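Metallo-beta-lactamase domain-containing protein (Enterococcus faecalis, PDB 2AZ4) is of unproven function but binds two zinc ions in a metallo-beta-lactamase fold and may bind RNA and act as an exonuclease. Local coordinates at residues A[185-190]-A[213-218]; A[400-405]-A[418-423]; A[163-168]-A[201-206]. One frame throughout, in Å; residues are numbered along the deposited sequence.

Contact 1 of 3, residues A[185-190]-A[213-218]; sequences TYTGDL and LMMEGV. With ZN (zinc ion), chain C; ZN (zinc ion), chain D.
Glu-216 reaches across to residues 188-190, which include the zinc ligand Asp-189. Its CB lies against the carbonyl oxygen of Gly-188. CG sits between the backbone N and the carbonyl carbon (chi1 67°), close to that same oxygen and 3.8 Å from Leu-190 CD1. The chain then bends, and OE1 accepts a hydrogen bond from Leu-190 N at 3.0 Å. The donor comes on the anti side of the carboxylate, 22° out of its plane. OE1 also bonds His-382, and OE2 takes the N-H of Val-218.

Earlier in the two segments, strands 182-186 and 212-216 pair in parallel. Met-214 N donates to Thr-185 O (2.7 Å), and Thr-187 N donates to Met-214 O (2.9 Å). Thr-187 OG1 then receives Glu-216 N at 3.3 Å and donates to Gly-188 O at 2.8 Å. Its CG2 packs on Leu-213 CD1.

Asp-189 OD2 bridges both zinc ions, 2.4 Å from the one in chain C and 2.2 Å from that in chain D. Glu-216 holds the residue next to this bridging ligand, and so probably helps to position it from the second shell. Its bonds and the nearby metals probably offset the closeness of the Asp-189 and Glu-216 carboxylates.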
# COMPACT_ATOMS: atom_id res chain seq x y z
N THR A 185 10.56 16.52 2.10
CA THR A 185 10.17 15.42 1.24
C THR A 185 9.73 14.24 2.08
O THR A 185 10.40 13.88 3.04
CB THR A 185 11.36 14.99 0.34
OG1 THR A 185 11.77 16.11 -0.46
CG2 THR A 185 10.96 13.85 -0.56
N TYR A 186 8.60 13.64 1.69
CA TYR A 186 8.04 12.46 2.31
C TYR A 186 8.05 11.36 1.26
O TYR A 186 7.42 11.52 0.23
CB TYR A 186 6.62 12.74 2.76
CG TYR A 186 5.88 11.52 3.25
CD1 TYR A 186 6.40 10.73 4.30
CD2 TYR A 186 4.69 11.11 2.65
CE1 TYR A 186 5.71 9.59 4.76
CE2 TYR A 186 4.00 9.98 3.09
CZ TYR A 186 4.51 9.23 4.14
OH TYR A 186 3.82 8.13 4.59
N THR A 187 8.77 10.27 1.50
CA THR A 187 8.96 9.26 0.44
C THR A 187 7.73 8.40 0.18
O THR A 187 7.58 7.83 -0.91
CB THR A 187 10.15 8.29 0.73
OG1 THR A 187 9.92 7.59 1.95
CG2 THR A 187 11.45 9.05 0.80
N GLY A 188 6.87 8.28 1.19
CA GLY A 188 5.86 7.23 1.21
C GLY A 188 6.61 5.92 1.28
O GLY A 188 7.73 5.86 1.82
N ASP A 189 6.01 4.87 0.73
CA ASP A 189 6.68 3.59 0.53
C ASP A 189 7.20 3.52 -0.88
O ASP A 189 6.53 3.99 -1.80
CB ASP A 189 5.67 2.46 0.71
CG ASP A 189 5.29 2.22 2.13
OD1 ASP A 189 5.76 2.92 3.06
OD2 ASP A 189 4.50 1.29 2.35
N LEU A 190 8.39 2.91 -1.07
CA LEU A 190 9.05 2.87 -2.38
C LEU A 190 10.20 1.87 -2.54
O LEU A 190 10.74 1.36 -1.57
CB LEU A 190 9.57 4.23 -2.83
CG LEU A 190 10.31 5.29 -1.99
CD1 LEU A 190 10.98 4.88 -0.69
CD2 LEU A 190 11.21 6.12 -2.86
N LEU A 213 14.32 14.94 4.62
CA LEU A 213 13.85 13.74 3.96
C LEU A 213 13.23 12.78 4.98
O LEU A 213 13.96 12.16 5.76
CB LEU A 213 15.00 13.05 3.22
CG LEU A 213 14.68 11.73 2.47
CD1 LEU A 213 13.63 12.01 1.44
CD2 LEU A 213 15.93 11.18 1.79
N MET A 214 11.91 12.69 4.96
CA MET A 214 11.15 11.76 5.78
C MET A 214 10.98 10.45 5.01
O MET A 214 10.17 10.37 4.09
CB MET A 214 9.80 12.38 6.20
CG MET A 214 9.94 13.63 7.11
SD MET A 214 8.52 14.74 7.25
CE MET A 214 8.44 15.35 5.57
N MET A 215 11.77 9.44 5.37
CA MET A 215 11.94 8.23 4.56
C MET A 215 11.67 6.92 5.29
O MET A 215 12.16 6.70 6.41
CB MET A 215 13.36 8.22 3.96
CG MET A 215 13.75 6.94 3.19
SD MET A 215 15.30 7.23 2.30
CE MET A 215 15.53 5.65 1.50
N GLU A 216 10.92 6.03 4.63
CA GLU A 216 10.66 4.69 5.13
C GLU A 216 11.93 3.85 5.33
O GLU A 216 12.97 4.08 4.68
CB GLU A 216 9.69 3.94 4.19
CG GLU A 216 10.29 3.65 2.83
CD GLU A 216 10.15 2.19 2.45
OE1 GLU A 216 9.37 1.90 1.53
OE2 GLU A 216 10.84 1.33 3.06
N GLY A 217 11.83 2.91 6.26
CA GLY A 217 12.92 1.97 6.55
C GLY A 217 12.37 0.59 6.84
O GLY A 217 12.75 -0.06 7.82
N VAL A 218 11.49 0.13 5.97
CA VAL A 218 10.81 -1.15 6.21
C VAL A 218 11.78 -2.34 6.11
O VAL A 218 11.87 -3.15 7.06
CB VAL A 218 9.58 -1.33 5.28
CG1 VAL A 218 8.97 -2.71 5.45
CG2 VAL A 218 8.55 -0.23 5.57
ZN ZN C . 2.87 0.10 1.05
ZN ZN D . 3.59 0.99 4.38
O HOH W 1 3.75 -1.71 1.93
O HOH W 2 2.05 -0.30 3.18
O HOH W 3 4.56 -1.14 4.47

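Contact 2 of 3, residues A[400-405]-A[418-423]; sequences LVPIHT and RILPER. With ZN (zinc ion), chain D.
Val-401 places CG1 anti to its backbone N (chi1 -174°), and this branch meets the ring of Pro-421, with CG1 3.6 Å from Pro-421 CG. Leu-420 turns its CG away from its own carbonyl carbon (chi1 -56°), which carries CD2 back to Pro-402; CD2 lies 3.8 Å from Pro-402 CG. Arg-418 CG passes 3.4 Å from Leu-400 O, and its NH1 bonds the carbonyl oxygens of Glu-409 and Leu-411.

The backbones pair in parallel at Leu-400 and Arg-418. Ile-419 N donates to Leu-400 O at 2.9 Å, and the bond is nearly straight (166°). Ile-419 O cannot be answered by Pro-402, which has no N-H. It meets carbon instead, 3.4 Å from Val-401 CA and 3.3 Å from Pro-402 CD. Pro-421 CD then comes 3.4 Å from Pro-402 O. Two prolines therefore stand where a longer parallel ladder would need N-H donors, and ring packing takes over.

Beyond the pairing, the chain of 400-405 leads to His-404, whose NE2 binds the zinc ion of chain D. Strand 399-403 lies between strands 212-216 and 417-418, the latter at the edge of the sheet. Phe-11 of strand 7-13, in the second mixed sheet, the one that also holds strands 22-27 and 30-34, touches Val-401, Ile-403 and Pro-421.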
# COMPACT_ATOMS: atom_id res chain seq x y z
N LEU A 400 18.07 13.80 7.42
CA LEU A 400 17.33 12.56 7.18
C LEU A 400 16.51 12.21 8.42
O LEU A 400 17.04 12.23 9.54
CB LEU A 400 18.33 11.44 6.87
CG LEU A 400 18.05 10.10 6.15
CD1 LEU A 400 18.36 8.92 7.03
CD2 LEU A 400 16.68 9.95 5.43
N VAL A 401 15.22 11.89 8.21
CA VAL A 401 14.37 11.42 9.29
C VAL A 401 13.84 10.01 8.99
O VAL A 401 12.89 9.89 8.21
CB VAL A 401 13.14 12.37 9.51
CG1 VAL A 401 12.33 11.95 10.75
CG2 VAL A 401 13.56 13.79 9.61
N PRO A 402 14.45 8.94 9.56
CA PRO A 402 13.82 7.64 9.36
C PRO A 402 12.43 7.56 10.00
O PRO A 402 12.21 8.06 11.12
CB PRO A 402 14.78 6.67 10.07
CG PRO A 402 16.11 7.43 10.10
CD PRO A 402 15.70 8.82 10.33
N ILE A 403 11.50 6.97 9.24
CA ILE A 403 10.14 6.70 9.70
C ILE A 403 9.73 5.36 9.11
O ILE A 403 10.48 4.79 8.32
CB ILE A 403 9.15 7.78 9.23
CG1 ILE A 403 9.17 7.90 7.68
CG2 ILE A 403 9.40 9.09 9.97
CD1 ILE A 403 8.08 8.79 7.10
N HIS A 404 8.57 4.84 9.52
CA HIS A 404 8.04 3.59 8.98
C HIS A 404 9.13 2.51 9.08
O HIS A 404 9.51 1.89 8.08
CB HIS A 404 7.57 3.83 7.53
CG HIS A 404 6.39 3.01 7.11
ND1 HIS A 404 5.25 2.90 7.87
CD2 HIS A 404 6.16 2.30 5.98
CE1 HIS A 404 4.37 2.15 7.24
NE2 HIS A 404 4.90 1.77 6.09
N THR A 405 9.63 2.32 10.30
CA THR A 405 10.80 1.49 10.55
C THR A 405 10.87 1.05 12.04
O THR A 405 10.48 1.79 12.93
CB THR A 405 12.12 2.21 10.08
OG1 THR A 405 13.24 1.35 10.29
CG2 THR A 405 12.34 3.56 10.82
N ARG A 418 20.95 13.70 10.92
CA ARG A 418 19.86 12.76 11.08
C ARG A 418 19.08 13.07 12.35
O ARG A 418 19.67 13.45 13.37
CB ARG A 418 20.40 11.33 11.14
CG ARG A 418 19.31 10.28 11.21
CD ARG A 418 19.91 8.90 11.19
NE ARG A 418 20.61 8.58 12.43
CZ ARG A 418 21.22 7.42 12.67
NH1 ARG A 418 21.23 6.46 11.75
NH2 ARG A 418 21.83 7.22 13.83
N ILE A 419 17.76 12.89 12.27
CA ILE A 419 16.87 13.00 13.42
C ILE A 419 16.07 11.72 13.53
O ILE A 419 15.43 11.29 12.57
CB ILE A 419 15.86 14.17 13.26
CG1 ILE A 419 16.58 15.52 13.35
CG2 ILE A 419 14.75 14.07 14.32
CD1 ILE A 419 15.73 16.71 12.97
N LEU A 420 16.12 11.10 14.71
CA LEU A 420 15.32 9.94 15.01
C LEU A 420 14.14 10.43 15.83
O LEU A 420 14.31 10.77 17.01
CB LEU A 420 16.12 8.89 15.78
CG LEU A 420 17.42 8.38 15.15
CD1 LEU A 420 18.08 7.39 16.07
CD2 LEU A 420 17.21 7.79 13.77
N PRO A 421 12.94 10.48 15.22
CA PRO A 421 11.80 11.14 15.86
C PRO A 421 11.15 10.27 16.92
O PRO A 421 11.24 9.03 16.88
CB PRO A 421 10.84 11.39 14.70
CG PRO A 421 11.11 10.28 13.73
CD PRO A 421 12.59 9.91 13.90
N GLU A 422 10.51 10.92 17.88
CA GLU A 422 9.63 10.19 18.78
C GLU A 422 8.20 10.69 18.61
O GLU A 422 7.96 11.75 18.03
CB GLU A 422 10.11 10.29 20.24
CG GLU A 422 9.98 11.64 20.87
CD GLU A 422 10.63 11.70 22.26
OE1 GLU A 422 10.12 12.46 23.12
OE2 GLU A 422 11.64 10.98 22.49
N ARG A 423 7.26 9.92 19.12
CA ARG A 423 5.86 10.26 18.98
C ARG A 423 5.58 11.64 19.59
O ARG A 423 6.03 11.94 20.70
CB ARG A 423 5.00 9.16 19.60
CG ARG A 423 3.52 9.44 19.51
CD ARG A 423 2.75 8.48 20.36
NE ARG A 423 1.33 8.80 20.27
CZ ARG A 423 0.50 8.33 19.35
NH1 ARG A 423 -0.78 8.70 19.34
NH2 ARG A 423 0.97 7.48 18.42
ZN ZN D . 3.59 0.99 4.38
O HOH W 2 2.05 -0.30 3.18
O HOH W 3 4.56 -1.14 4.47

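Contact 3 of 3, residues A[163-168]-A[201-206]; sequences VPVDHD and LAFCEK. With ZN (zinc ion), chain C.
The Phe-203 ring meets Val-163 CG1 at its edge, near the ring plane, while Val-165 CG2 approaches obliquely. The closest part of the ring to Val-165 CG2 is CG, at 3.8 Å. The two side chains lie side by side and point the same way. Val-163 crosses Phe-203 at about a right angle, and its CG1 is 4.0 Å from Phe-203 CB. Phe-203 holds CG anti to its backbone N (chi1 155°), which sends the ring along Val-165 and on toward Ala-174 and Thr-185 of the sheet.

At the border of the contact, Val-163 CG2 touches the aliphatic part of Lys-206, 4.1 Å from CD. The amine of Lys-206 goes on to a salt bridge with Glu-161.

A second flat group lies further along 163-168. The His-167 ring has Asp-168 OD1 3.1 Å above one face, offset toward the rim, and water 1 in plane at its edge. Its NE2 binds the zinc ion of chain C at 2.2 Å. The second ring nitrogen, ND1, is hydrogen-bonded to Gly-381 O.

Helix 197-207 is the crossover helix between strands 182-186 and 212-216, and here it packs on the end of strand 158-164. No hydrogen bond links the two segments. Apolar packing without directional bonds joins them, with the charge of Lys-206 at the exposed margin, and probably helps to fix the start of the segment that carries His-167.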
# COMPACT_ATOMS: atom_id res chain seq x y z
N VAL A 163 4.29 13.01 -6.46
CA VAL A 163 5.22 12.49 -7.44
C VAL A 163 5.12 10.98 -7.40
O VAL A 163 5.25 10.43 -6.33
CB VAL A 163 6.68 12.92 -7.05
CG1 VAL A 163 7.70 12.31 -8.01
CG2 VAL A 163 6.81 14.48 -7.04
N PRO A 164 4.96 10.32 -8.56
CA PRO A 164 4.85 8.86 -8.62
C PRO A 164 6.15 8.19 -8.23
O PRO A 164 7.26 8.67 -8.58
CB PRO A 164 4.52 8.58 -10.09
CG PRO A 164 5.14 9.76 -10.83
CD PRO A 164 4.86 10.92 -9.91
N VAL A 165 6.01 7.09 -7.51
CA VAL A 165 7.13 6.35 -7.01
C VAL A 165 6.84 4.86 -7.23
O VAL A 165 5.69 4.47 -7.23
CB VAL A 165 7.31 6.79 -5.55
CG1 VAL A 165 6.96 5.72 -4.55
CG2 VAL A 165 8.60 7.57 -5.36
N ASP A 166 7.89 4.06 -7.43
CA ASP A 166 7.76 2.63 -7.69
C ASP A 166 7.47 1.92 -6.34
O ASP A 166 8.22 2.05 -5.37
CB ASP A 166 9.06 2.17 -8.38
CG ASP A 166 9.27 0.65 -8.43
OD1 ASP A 166 8.33 -0.14 -8.15
OD2 ASP A 166 10.44 0.24 -8.75
N HIS A 167 6.32 1.24 -6.27
CA HIS A 167 5.92 0.47 -5.08
C HIS A 167 4.98 -0.64 -5.57
O HIS A 167 4.51 -0.60 -6.71
CB HIS A 167 5.28 1.41 -4.03
CG HIS A 167 4.95 0.75 -2.72
ND1 HIS A 167 5.82 -0.07 -2.04
CD2 HIS A 167 3.84 0.83 -1.94
CE1 HIS A 167 5.25 -0.50 -0.92
NE2 HIS A 167 4.05 0.04 -0.83
N ASP A 168 4.72 -1.66 -4.77
CA ASP A 168 3.84 -2.74 -5.20
C ASP A 168 2.35 -2.35 -5.14
O ASP A 168 1.52 -3.17 -5.52
CB ASP A 168 4.13 -4.06 -4.46
CG ASP A 168 3.95 -3.95 -2.96
OD1 ASP A 168 3.91 -2.82 -2.48
OD2 ASP A 168 3.85 -4.99 -2.25
N LEU A 201 13.68 6.80 -9.51
CA LEU A 201 14.85 7.59 -9.94
C LEU A 201 14.49 9.06 -10.22
O LEU A 201 15.18 9.95 -9.74
CB LEU A 201 15.52 6.98 -11.17
CG LEU A 201 16.21 5.63 -10.91
CD1 LEU A 201 16.93 5.19 -12.19
CD2 LEU A 201 17.20 5.73 -9.74
N ALA A 202 13.43 9.29 -11.00
CA ALA A 202 12.95 10.64 -11.29
C ALA A 202 12.55 11.37 -10.01
O ALA A 202 12.73 12.59 -9.92
CB ALA A 202 11.80 10.60 -12.28
N PHE A 203 12.03 10.64 -9.04
CA PHE A 203 11.66 11.23 -7.76
C PHE A 203 12.90 11.74 -7.01
O PHE A 203 12.89 12.82 -6.45
CB PHE A 203 10.92 10.19 -6.88
CG PHE A 203 11.02 10.46 -5.41
CD1 PHE A 203 10.35 11.54 -4.84
CD2 PHE A 203 11.82 9.65 -4.60
CE1 PHE A 203 10.46 11.80 -3.46
CE2 PHE A 203 11.94 9.91 -3.24
CZ PHE A 203 11.25 10.99 -2.67
N CYS A 204 13.95 10.91 -6.97
CA CYS A 204 15.20 11.26 -6.29
C CYS A 204 15.80 12.55 -6.87
O CYS A 204 16.29 13.41 -6.12
CB CYS A 204 16.20 10.11 -6.42
SG CYS A 204 15.83 8.67 -5.43
N GLU A 205 15.74 12.69 -8.19
CA GLU A 205 16.19 13.90 -8.89
C GLU A 205 15.39 15.15 -8.51
O GLU A 205 15.94 16.25 -8.38
CB GLU A 205 16.14 13.71 -10.40
CG GLU A 205 16.57 14.94 -11.22
CD GLU A 205 17.97 15.45 -10.83
OE1 GLU A 205 18.96 14.76 -11.19
OE2 GLU A 205 18.08 16.52 -10.16
N LYS A 206 14.08 14.99 -8.37
CA LYS A 206 13.23 16.08 -7.91
C LYS A 206 13.50 16.39 -6.44
O LYS A 206 13.37 17.54 -5.99
CB LYS A 206 11.76 15.72 -8.11
CG LYS A 206 11.30 15.76 -9.55
CD LYS A 206 9.76 15.60 -9.62
CE LYS A 206 9.18 16.10 -10.92
NZ LYS A 206 8.89 17.56 -10.92
ZN ZN C . 2.87 0.10 1.05
O HOH W 1 3.75 -1.71 1.93
O HOH W 2 2.05 -0.30 3.18

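From the N terminus, 163-168 comes first, leaving strand 158-164 for the zinc site. The chain returns through strands 173-179 and 182-186 to 185-190, then enters helix 197-207, where contact 3 closes. Strand 212-216 follows and closes contact 1. Contacts 1 and 3 therefore cross, tying a beta-alpha-beta crossover to the neighbouring antiparallel strands. They also touch, through Phe-203 on Thr-185 and Val-165 on Leu-190. Contact 2 comes later, in series with both, and closes a short loop at the sheet edge. It joins contact 1 where strand 399-403 pairs with 212-216. Each contact brings one zinc ligand: His-167, Asp-189 or His-404.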